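Local coordinates for transcriptional regulator (GntR family) (Enterococcus faecalis, PDB 3DDV), which probably regulates transcription as a member of the GntR family, its UTRA domain probably sensing a small-molecule effector, at residues Leu28-Arg39 and Phe50-Val60; Ile40-Phe50 and Gln99-Lys107. One frame throughout, in Å; residues are numbered along the deposited sequence.

Interaction 1 (Leu28-Arg39 and Phe50-Val60)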
loop_
_atom_site.group_PDB
_atom_site.type_symbol
_atom_site.label_atom_id
_atom_site.label_comp_id
_atom_site.label_asym_id
_atom_site.label_seq_id
_atom_site.Cartn_x
_atom_site.Cartn_y
_atom_site.Cartn_z
ATOM N N LEU B 28 -29.223 -14.374 9.704
ATOM C CA LEU B 28 -30.606 -14.773 9.742
ATOM C C LEU B 28 -30.694 -16.053 8.977
ATOM O O LEU B 28 -29.947 -16.298 8.038
ATOM C CB LEU B 28 -31.494 -13.748 9.034
ATOM C CG LEU B 28 -31.742 -12.331 9.567
ATOM C CD1 LEU B 28 -32.471 -11.528 8.490
ATOM C CD2 LEU B 28 -32.565 -12.328 10.837
ATOM N N GLY B 29 -31.624 -16.884 9.385
ATOM C CA GLY B 29 -31.835 -18.137 8.705
ATOM C C GLY B 29 -32.741 -17.873 7.528
ATOM O O GLY B 29 -33.372 -16.783 7.419
ATOM N N PRO B 30 -32.869 -18.881 6.658
ATOM C CA PRO B 30 -33.827 -18.684 5.601
ATOM C C PRO B 30 -35.095 -18.640 6.412
ATOM O O PRO B 30 -35.080 -19.113 7.576
ATOM C CB PRO B 30 -33.726 -19.980 4.799
ATOM C CG PRO B 30 -33.338 -21.022 5.838
ATOM C CD PRO B 30 -32.342 -20.257 6.680
ATOM N N GLU B 31 -36.166 -18.088 5.892
ATOM C CA GLU B 31 -37.407 -18.072 6.691
ATOM C C GLU B 31 -37.527 -16.983 7.738
ATOM O O GLU B 31 -38.626 -16.752 8.186
ATOM C CB GLU B 31 -37.710 -19.438 7.379
ATOM C CG GLU B 31 -37.577 -20.694 6.476
ATOM C CD GLU B 31 -38.486 -20.609 5.258
ATOM O OE1 GLU B 31 -39.714 -20.529 5.500
ATOM O OE2 GLU B 31 -37.977 -20.569 4.092
ATOM N N ASP B 32 -36.446 -16.324 8.148
ATOM C CA ASP B 32 -36.616 -15.049 8.878
ATOM C C ASP B 32 -36.902 -13.925 7.879
ATOM O O ASP B 32 -36.038 -13.522 7.121
ATOM C CB ASP B 32 -35.398 -14.645 9.716
ATOM C CG ASP B 32 -35.019 -15.677 10.762
ATOM O OD1 ASP B 32 -35.920 -16.362 11.291
ATOM O OD2 ASP B 32 -33.792 -15.779 11.064
ATOM N N SER B 33 -38.111 -13.398 7.893
ATOM C CA SER B 33 -38.442 -12.299 7.018
ATOM C C SER B 33 -37.599 -11.088 7.290
ATOM O O SER B 33 -37.205 -10.826 8.428
ATOM C CB SER B 33 -39.885 -11.918 7.224
ATOM O OG SER B 33 -40.679 -13.028 6.882
ATOM N N ILE B 34 -37.371 -10.339 6.218
ATOM C CA ILE B 34 -36.725 -9.039 6.234
ATOM C C ILE B 34 -37.670 -8.060 5.534
ATOM O O ILE B 34 -38.543 -8.455 4.772
ATOM C CB ILE B 34 -35.416 -9.070 5.468
ATOM C CG1 ILE B 34 -35.672 -9.491 4.002
ATOM C CG2 ILE B 34 -34.427 -10.014 6.154
ATOM C CD1 ILE B 34 -34.882 -8.728 2.909
ATOM N N LEU B 35 -37.517 -6.783 5.838
ATOM C CA LEU B 35 -38.196 -5.715 5.131
ATOM C C LEU B 35 -37.211 -5.216 4.114
ATOM O O LEU B 35 -36.077 -4.937 4.442
ATOM C CB LEU B 35 -38.553 -4.577 6.078
ATOM C CG LEU B 35 -39.302 -3.426 5.414
ATOM C CD1 LEU B 35 -40.668 -3.956 4.887
ATOM C CD2 LEU B 35 -39.492 -2.251 6.374
ATOM N N ARG B 36 -37.624 -5.120 2.871
ATOM C CA ARG B 36 -36.701 -4.713 1.861
ATOM C C ARG B 36 -37.256 -3.505 1.241
ATOM O O ARG B 36 -38.418 -3.503 0.835
ATOM C CB ARG B 36 -36.615 -5.764 0.806
ATOM C CG ARG B 36 -35.344 -5.657 0.036
ATOM C CD ARG B 36 -35.553 -5.750 -1.439
ATOM N NE ARG B 36 -34.333 -6.235 -1.999
ATOM C CZ ARG B 36 -33.936 -7.501 -1.926
ATOM N NH1 ARG B 36 -34.722 -8.457 -1.347
ATOM N NH2 ARG B 36 -32.743 -7.822 -2.468
ATOM N N MET B 37 -36.465 -2.454 1.215
ATOM C CA MET B 37 -36.921 -1.167 0.692
ATOM C C MET B 37 -35.856 -0.512 -0.164
ATOM O O MET B 37 -34.646 -0.668 0.067
ATOM C CB MET B 37 -37.422 -0.250 1.799
ATOM C CG MET B 37 -36.420 0.366 2.744
ATOM S SD MET B 37 -37.170 1.751 3.661
ATOM C CE MET B 37 -37.113 3.068 2.434
ATOM N N GLU B 38 -36.331 0.120 -1.227
ATOM C CA GLU B 38 -35.488 0.733 -2.244
ATOM C C GLU B 38 -35.889 2.168 -2.324
ATOM O O GLU B 38 -37.083 2.463 -2.287
ATOM C CB GLU B 38 -35.764 0.124 -3.592
ATOM C CG GLU B 38 -35.128 -1.196 -3.750
ATOM C CD GLU B 38 -35.520 -1.908 -5.002
ATOM O OE1 GLU B 38 -36.251 -1.350 -5.854
ATOM O OE2 GLU B 38 -35.089 -3.055 -5.106
ATOM N N ARG B 39 -34.922 3.049 -2.505
ATOM C CA ARG B 39 -35.171 4.454 -2.297
ATOM C C ARG B 39 -34.198 5.311 -3.118
ATOM O O ARG B 39 -33.027 5.001 -3.182
ATOM C CB ARG B 39 -34.990 4.673 -0.803
ATOM C CG ARG B 39 -35.266 6.027 -0.281
ATOM C CD ARG B 39 -34.125 6.524 0.669
ATOM N NE ARG B 39 -34.081 5.818 1.960
ATOM C CZ ARG B 39 -34.880 6.080 3.003
ATOM N NH1 ARG B 39 -35.817 7.031 2.946
ATOM N NH2 ARG B 39 -34.735 5.364 4.118
ATOM N N PHE B 50 -29.233 5.895 -5.002
ATOM C CA PHE B 50 -30.223 4.824 -4.916
ATOM C C PHE B 50 -29.745 3.857 -3.861
ATOM O O PHE B 50 -28.583 3.400 -3.889
ATOM C CB PHE B 50 -30.279 4.094 -6.237
ATOM C CG PHE B 50 -31.180 2.927 -6.230
ATOM C CD1 PHE B 50 -32.506 3.075 -6.546
ATOM C CD2 PHE B 50 -30.709 1.681 -5.926
ATOM C CE1 PHE B 50 -33.353 2.012 -6.555
ATOM C CE2 PHE B 50 -31.553 0.631 -5.917
ATOM C CZ PHE B 50 -32.881 0.796 -6.238
ATOM N N GLU B 51 -30.625 3.530 -2.943
ATOM C CA GLU B 51 -30.270 2.701 -1.815
ATOM C C GLU B 51 -31.224 1.510 -1.668
ATOM O O GLU B 51 -32.423 1.679 -1.646
ATOM C CB GLU B 51 -30.316 3.616 -0.582
ATOM C CG GLU B 51 -30.329 2.951 0.780
ATOM C CD GLU B 51 -30.369 3.952 1.915
ATOM O OE1 GLU B 51 -29.297 4.638 2.117
ATOM O OE2 GLU B 51 -31.435 4.007 2.596
ATOM N N VAL B 52 -30.681 0.318 -1.540
ATOM C CA VAL B 52 -31.463 -0.836 -1.114
ATOM C C VAL B 52 -31.181 -1.077 0.365
ATOM O O VAL B 52 -30.034 -1.209 0.773
ATOM C CB VAL B 52 -31.084 -2.133 -1.899
ATOM C CG1 VAL B 52 -32.050 -3.251 -1.571
ATOM C CG2 VAL B 52 -31.101 -1.838 -3.324
ATOM N N ALA B 53 -32.223 -1.199 1.158
ATOM C CA ALA B 53 -32.019 -1.484 2.552
ATOM C C ALA B 53 -32.832 -2.711 2.969
ATOM O O ALA B 53 -33.996 -2.856 2.613
ATOM C CB ALA B 53 -32.366 -0.275 3.379
ATOM N N SER B 54 -32.188 -3.592 3.722
ATOM C CA SER B 54 -32.848 -4.762 4.248
ATOM C C SER B 54 -32.751 -4.804 5.775
ATOM O O SER B 54 -31.677 -4.768 6.323
ATOM C CB SER B 54 -32.268 -6.035 3.626
ATOM O OG SER B 54 -32.745 -6.229 2.301
ATOM N N ILE B 55 -33.894 -4.890 6.443
ATOM C CA ILE B 55 -33.984 -4.876 7.900
ATOM C C ILE B 55 -34.723 -6.159 8.330
ATOM O O ILE B 55 -35.690 -6.530 7.715
ATOM C CB ILE B 55 -34.796 -3.650 8.358
ATOM C CG1 ILE B 55 -34.127 -2.384 7.844
ATOM C CG2 ILE B 55 -34.955 -3.622 9.877
ATOM C CD1 ILE B 55 -35.060 -1.359 7.388
ATOM N N PRO B 56 -34.235 -6.848 9.364
ATOM C CA PRO B 56 -34.925 -8.010 9.872
ATOM C C PRO B 56 -36.354 -7.624 10.158
ATOM O O PRO B 56 -36.556 -6.590 10.791
ATOM C CB PRO B 56 -34.176 -8.305 11.163
ATOM C CG PRO B 56 -32.817 -7.831 10.897
ATOM C CD PRO B 56 -32.977 -6.594 10.092
ATOM N N TYR B 57 -37.338 -8.390 9.673
ATOM C CA TYR B 57 -38.712 -7.934 9.799
ATOM C C TYR B 57 -39.143 -7.980 11.251
ATOM O O TYR B 57 -40.008 -7.239 11.646
ATOM C CB TYR B 57 -39.710 -8.727 8.922
ATOM C CG TYR B 57 -41.103 -8.113 8.889
ATOM C CD1 TYR B 57 -41.247 -6.769 8.657
ATOM C CD2 TYR B 57 -42.267 -8.869 9.085
ATOM C CE1 TYR B 57 -42.486 -6.153 8.626
ATOM C CE2 TYR B 57 -43.539 -8.247 9.047
ATOM C CZ TYR B 57 -43.614 -6.868 8.813
ATOM O OH TYR B 57 -44.776 -6.117 8.751
ATOM N N SER B 58 -38.555 -8.854 12.052
ATOM C CA SER B 58 -39.011 -8.974 13.420
ATOM C C SER B 58 -38.683 -7.741 14.246
ATOM O O SER B 58 -39.362 -7.490 15.198
ATOM C CB SER B 58 -38.359 -10.136 14.084
ATOM O OG SER B 58 -37.063 -9.715 14.412
ATOM N N LEU B 59 -37.657 -6.966 13.909
ATOM C CA LEU B 59 -37.376 -5.743 14.684
ATOM C C LEU B 59 -38.286 -4.594 14.336
ATOM O O LEU B 59 -38.179 -3.511 14.950
ATOM C CB LEU B 59 -35.942 -5.213 14.458
ATOM C CG LEU B 59 -34.795 -6.202 14.672
ATOM C CD1 LEU B 59 -33.512 -5.729 13.947
ATOM C CD2 LEU B 59 -34.592 -6.461 16.165
ATOM N N VAL B 60 -39.139 -4.767 13.338
ATOM C CA VAL B 60 -39.740 -3.602 12.690
ATOM C C VAL B 60 -41.249 -3.740 12.443
ATOM O O VAL B 60 -41.913 -2.744 12.134
ATOM C CB VAL B 60 -38.867 -3.291 11.413
ATOM C CG1 VAL B 60 -39.614 -3.563 10.128
ATOM C CG2 VAL B 60 -38.246 -1.880 11.489
#
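The antiparallel hairpin of strands 34-43 and 46-56 forms this contact, in which Leu35-Ile55, Met37-Ala53 and Arg39-Glu51 are hydrogen-bonded pairs. The short segments run at 163° to one another, and Leu35 N donates to Ile55 O at 2.6 Å. Beyond the paired strands Tyr57 N donates to Ser33 O (2.7 Å), approaching from above the carbonyl plane, while CB of Tyr57 packs on CB of Ser33.

On the face that carries Leu35, Met37 and Arg39, the small Ala53 lets CG of Met37 lie over its CB at 4.2 Å. The Leu35 and Val60 side chains cross at about a right angle, CD2 touching CG1, and Ile68 of helix 65-70 joins both. Arg39 and Glu51 run side by side in the same direction, with CG anti to the backbone N in each (chi1 -176° for Arg39), and Arg39 NE reaches Glu51 OE2 at 3.3 Å in a salt bridge. The guanidinium and carboxylate planes are almost perpendicular: OE2 lies near the guanidinium plane, NE above the carboxylate; NH1 bonds Thr69 O, and Met37 CE lies centred over one guanidinium face, 3.7 Å above its plane.

On the other face Glu38 CG touches both Phe50 CZ (3.9 Å) and Val52 CG2, and Ser54 OG bonds Glu22 of helix 20-26. This pairing marks a regular antiparallel hairpin within the six-stranded sheet of the UTRA domain, Leu35 and Met37 facing helix 65-70.

Interaction 2 (Ile40-Phe50 and Gln99-Lys107)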
loop_
_atom_site.group_PDB
_atom_site.type_symbol
_atom_site.label_atom_id
_atom_site.label_comp_id
_atom_site.label_asym_id
_atom_site.label_seq_id
_atom_site.Cartn_x
_atom_site.Cartn_y
_atom_site.Cartn_z
ATOM N N ILE B 40 -34.715 6.342 -3.785
ATOM C CA ILE B 40 -33.900 7.391 -4.449
ATOM C C ILE B 40 -33.957 8.693 -3.624
ATOM O O ILE B 40 -35.012 9.080 -3.172
ATOM C CB ILE B 40 -34.406 7.679 -5.884
ATOM C CG1 ILE B 40 -34.620 6.367 -6.646
ATOM C CG2 ILE B 40 -33.430 8.539 -6.611
ATOM C CD1 ILE B 40 -35.144 6.521 -8.024
ATOM N N ARG B 41 -32.811 9.331 -3.416
ATOM C CA ARG B 41 -32.719 10.669 -2.784
ATOM C C ARG B 41 -32.202 11.681 -3.788
ATOM O O ARG B 41 -31.394 11.368 -4.665
ATOM C CB ARG B 41 -31.801 10.672 -1.553
ATOM C CG ARG B 41 -32.184 9.566 -0.547
ATOM C CD ARG B 41 -31.368 9.559 0.786
ATOM N NE ARG B 41 -32.011 10.464 1.744
ATOM C CZ ARG B 41 -32.847 10.125 2.739
ATOM N NH1 ARG B 41 -33.145 8.851 3.038
ATOM N NH2 ARG B 41 -33.378 11.101 3.463
ATOM N N PHE B 42 -32.686 12.903 -3.615
ATOM C CA PHE B 42 -32.487 14.020 -4.547
ATOM C C PHE B 42 -31.860 15.172 -3.795
ATOM O O PHE B 42 -32.149 15.347 -2.637
ATOM C CB PHE B 42 -33.858 14.485 -5.096
ATOM C CG PHE B 42 -34.614 13.407 -5.836
ATOM C CD1 PHE B 42 -34.431 13.222 -7.201
ATOM C CD2 PHE B 42 -35.470 12.556 -5.158
ATOM C CE1 PHE B 42 -35.102 12.224 -7.883
ATOM C CE2 PHE B 42 -36.147 11.556 -5.834
ATOM C CZ PHE B 42 -35.957 11.386 -7.205
ATOM N N ALA B 43 -30.987 15.931 -4.447
ATOM C CA ALA B 43 -30.605 17.277 -4.002
ATOM C C ALA B 43 -30.994 18.198 -5.155
ATOM O O ALA B 43 -30.698 17.912 -6.336
ATOM C CB ALA B 43 -29.098 17.394 -3.686
ATOM N N ASP B 44 -31.700 19.280 -4.816
ATOM C CA ASP B 44 -32.075 20.305 -5.788
ATOM C C ASP B 44 -32.729 19.558 -6.959
ATOM O O ASP B 44 -32.390 19.745 -8.116
ATOM C CB ASP B 44 -30.824 21.117 -6.219
ATOM C CG ASP B 44 -29.994 21.670 -5.000
ATOM O OD1 ASP B 44 -30.617 22.405 -4.184
ATOM O OD2 ASP B 44 -28.751 21.394 -4.864
ATOM N N ASP B 45 -33.626 18.649 -6.616
ATOM C CA ASP B 45 -34.345 17.820 -7.593
ATOM C C ASP B 45 -33.553 16.957 -8.570
ATOM O O ASP B 45 -34.130 16.381 -9.504
ATOM C CB ASP B 45 -35.387 18.648 -8.331
ATOM C CG ASP B 45 -36.794 18.379 -7.795
ATOM O OD1 ASP B 45 -37.246 17.173 -7.828
ATOM O OD2 ASP B 45 -37.423 19.375 -7.309
ATOM N N ILE B 46 -32.258 16.814 -8.335
ATOM C CA ILE B 46 -31.477 15.869 -9.103
ATOM C C ILE B 46 -31.173 14.687 -8.170
ATOM O O ILE B 46 -30.797 14.883 -7.006
ATOM C CB ILE B 46 -30.199 16.511 -9.636
ATOM C CG1 ILE B 46 -30.498 17.961 -10.132
ATOM C CG2 ILE B 46 -29.547 15.590 -10.693
ATOM C CD1 ILE B 46 -29.260 18.748 -10.678
ATOM N N PRO B 47 -31.393 13.456 -8.657
ATOM C CA PRO B 47 -31.112 12.286 -7.840
ATOM C C PRO B 47 -29.630 12.140 -7.560
ATOM O O PRO B 47 -28.854 12.134 -8.470
ATOM C CB PRO B 47 -31.590 11.101 -8.694
ATOM C CG PRO B 47 -31.895 11.618 -10.012
ATOM C CD PRO B 47 -31.946 13.110 -9.978
ATOM N N ILE B 48 -29.272 11.988 -6.292
ATOM C CA ILE B 48 -27.904 11.749 -5.879
ATOM C C ILE B 48 -27.644 10.247 -5.771
ATOM O O ILE B 48 -26.552 9.791 -6.052
ATOM C CB ILE B 48 -27.622 12.378 -4.502
ATOM C CG1 ILE B 48 -28.037 13.856 -4.466
ATOM C CG2 ILE B 48 -26.161 12.318 -4.196
ATOM C CD1 ILE B 48 -27.350 14.763 -5.554
ATOM N N CYS B 49 -28.632 9.462 -5.359
ATOM C CA CYS B 49 -28.341 8.103 -4.937
ATOM C C CYS B 49 -29.533 7.160 -4.874
ATOM O O CYS B 49 -30.678 7.540 -4.729
ATOM C CB CYS B 49 -27.636 8.154 -3.574
ATOM S SG CYS B 49 -28.670 8.577 -2.185
ATOM N N PHE B 50 -29.233 5.895 -5.002
ATOM C CA PHE B 50 -30.223 4.824 -4.916
ATOM C C PHE B 50 -29.745 3.857 -3.861
ATOM O O PHE B 50 -28.583 3.400 -3.889
ATOM C CB PHE B 50 -30.279 4.094 -6.237
ATOM C CG PHE B 50 -31.180 2.927 -6.230
ATOM C CD1 PHE B 50 -32.506 3.075 -6.546
ATOM C CD2 PHE B 50 -30.709 1.681 -5.926
ATOM C CE1 PHE B 50 -33.353 2.012 -6.555
ATOM C CE2 PHE B 50 -31.553 0.631 -5.917
ATOM C CZ PHE B 50 -32.881 0.796 -6.238
ATOM N N GLN B 99 -30.765 -0.070 -15.375
ATOM C CA GLN B 99 -31.723 0.185 -14.310
ATOM C C GLN B 99 -31.338 1.367 -13.405
ATOM O O GLN B 99 -32.087 2.346 -13.259
ATOM C CB GLN B 99 -31.851 -1.112 -13.491
ATOM C CG GLN B 99 -32.876 -1.073 -12.413
ATOM C CD GLN B 99 -34.251 -0.692 -12.947
ATOM O OE1 GLN B 99 -34.543 0.506 -13.246
ATOM N NE2 GLN B 99 -35.128 -1.716 -13.066
ATOM N N ILE B 100 -30.154 1.282 -12.810
ATOM C CA ILE B 100 -29.679 2.356 -11.938
ATOM C C ILE B 100 -29.451 3.634 -12.717
ATOM O O ILE B 100 -29.624 4.716 -12.183
ATOM C CB ILE B 100 -28.429 1.928 -11.115
ATOM C CG1 ILE B 100 -28.912 1.265 -9.819
ATOM C CG2 ILE B 100 -27.525 3.142 -10.808
ATOM C CD1 ILE B 100 -28.034 0.228 -9.352
ATOM N N ALA B 101 -29.106 3.505 -13.988
ATOM C CA ALA B 101 -29.031 4.669 -14.842
ATOM C C ALA B 101 -30.411 5.354 -14.940
ATOM O O ALA B 101 -30.509 6.580 -14.715
ATOM C CB ALA B 101 -28.524 4.282 -16.192
ATOM N N GLU B 102 -31.463 4.570 -15.245
ATOM C CA GLU B 102 -32.817 5.137 -15.349
ATOM C C GLU B 102 -33.141 5.849 -14.076
ATOM O O GLU B 102 -33.548 6.986 -14.112
ATOM C CB GLU B 102 -33.920 4.112 -15.532
ATOM C CG GLU B 102 -33.824 3.142 -16.734
ATOM C CD GLU B 102 -35.043 2.177 -16.768
ATOM O OE1 GLU B 102 -36.181 2.699 -16.508
ATOM O OE2 GLU B 102 -34.860 0.937 -17.029
ATOM N N TYR B 103 -32.954 5.169 -12.944
ATOM C CA TYR B 103 -33.272 5.758 -11.624
ATOM C C TYR B 103 -32.473 7.011 -11.277
ATOM O O TYR B 103 -32.981 7.935 -10.654
ATOM C CB TYR B 103 -32.987 4.772 -10.501
ATOM C CG TYR B 103 -33.890 3.580 -10.394
ATOM C CD1 TYR B 103 -35.274 3.692 -10.574
ATOM C CD2 TYR B 103 -33.370 2.338 -10.026
ATOM C CE1 TYR B 103 -36.108 2.585 -10.451
ATOM C CE2 TYR B 103 -34.186 1.241 -9.905
ATOM C CZ TYR B 103 -35.550 1.385 -10.114
ATOM O OH TYR B 103 -36.332 0.301 -9.969
ATOM N N LEU B 104 -31.196 7.018 -11.605
ATOM C CA LEU B 104 -30.370 8.149 -11.223
ATOM C C LEU B 104 -30.288 9.186 -12.338
ATOM O O LEU B 104 -29.692 10.223 -12.176
ATOM C CB LEU B 104 -29.000 7.654 -10.782
ATOM C CG LEU B 104 -28.987 6.955 -9.421
ATOM C CD1 LEU B 104 -27.616 6.448 -9.121
ATOM C CD2 LEU B 104 -29.377 7.910 -8.335
ATOM N N GLU B 105 -30.939 8.921 -13.463
ATOM C CA GLU B 105 -30.979 9.890 -14.556
ATOM C C GLU B 105 -29.565 10.164 -15.000
ATOM O O GLU B 105 -29.122 11.305 -14.954
ATOM C CB GLU B 105 -31.637 11.199 -14.116
ATOM C CG GLU B 105 -32.846 10.965 -13.278
ATOM C CD GLU B 105 -33.826 12.089 -13.311
ATOM O OE1 GLU B 105 -33.502 13.250 -12.991
ATOM O OE2 GLU B 105 -34.964 11.789 -13.641
ATOM N N ILE B 106 -28.872 9.088 -15.382
ATOM C CA ILE B 106 -27.530 9.142 -15.945
ATOM C C ILE B 106 -27.517 8.019 -16.960
ATOM O O ILE B 106 -28.579 7.423 -17.191
ATOM C CB ILE B 106 -26.441 8.972 -14.854
ATOM C CG1 ILE B 106 -26.545 7.585 -14.191
ATOM C CG2 ILE B 106 -26.552 10.108 -13.819
ATOM C CD1 ILE B 106 -25.702 7.443 -12.955
ATOM N N LYS B 107 -26.344 7.715 -17.538
ATOM C CA LYS B 107 -26.220 6.716 -18.637
ATOM C C LYS B 107 -25.641 5.375 -18.182
ATOM O O LYS B 107 -24.758 5.389 -17.331
ATOM C CB LYS B 107 -25.301 7.281 -19.738
ATOM C CG LYS B 107 -25.616 8.757 -20.154
ATOM C CD LYS B 107 -25.385 9.048 -21.702
ATOM C CE LYS B 107 -26.190 10.299 -22.233
ATOM N NZ LYS B 107 -25.503 11.614 -22.010
#
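Pro47 and Leu104 touch across this contact, and their carbonyl oxygens converge on one nitrogen, NH1 of Arg138: Leu104 O accepts a hydrogen bond from it and Pro47 O a weak one. NH2 of the same arginine bonds Glu105 O weakly, so one guanidinium ties the end of helix 98-104 to the start of strand 46-56. No hydrogen bond runs directly between the two segments.

The helix closes in a Schellman motif, with Glu105 at positive phi (60°). Pro47, which has no N-H to offer, presents its ring to this end: CG lies 3.4 Å from Leu104 O, and the Glu105 side chain crosses the ring at about a right angle, its aliphatic CG 3.5 Å from that same Pro47 CG. Leu104 CD2 touches Pro47 CB and rests on the backbone of the classic beta bulge at Ile48 and Cys49, both facing Arg41, coming within 3.4 Å of Cys49 N.

Farther along, Tyr103 lies beside Phe50 with the ring planes only 6° apart, but slid so far that they barely overlap; the centroids are 4.9 Å apart, and Phe50 CE1 approaches Tyr103 CD2 at 3.5 Å. Ile40, with CG1 beside its backbone N (chi1 -48°), sends CD1 across to Tyr103 CB at 3.7 Å. Gln99 OE1 sits above the Tyr103 face turned from Phe50, and Ile100 CG1 touches Phe50 CD2 at 4.3 Å. Ile112 of strand 111-121 backs both Ile100 and Leu104.

With aliphatic branches, a proline ring and two aromatic rings doing the touching, the helix is held to the hairpin chiefly by shape and dispersion, while the polar link passes through Arg138.

Overall arrangement
Strands 34-43 and 46-56 serve both contacts, interaction 1 in the half of the hairpin distant from its turn and interaction 2 in the half that carries it, and Phe50 belongs to each. Their centres lie about 22 Å apart, on opposite sides of the chain's centre, with interaction 1 nearer to it (about 9 Å against 15 Å). Both are partly buried. Interaction 1 builds the sheet itself, so regular backbone bonds dominate and a salt bridge supplements them. Interaction 2 sets helix 98-104 against that sheet, so side-chain packing prevails. Along the sequence, one closes locally whereas the other bridges 48 intervening residues.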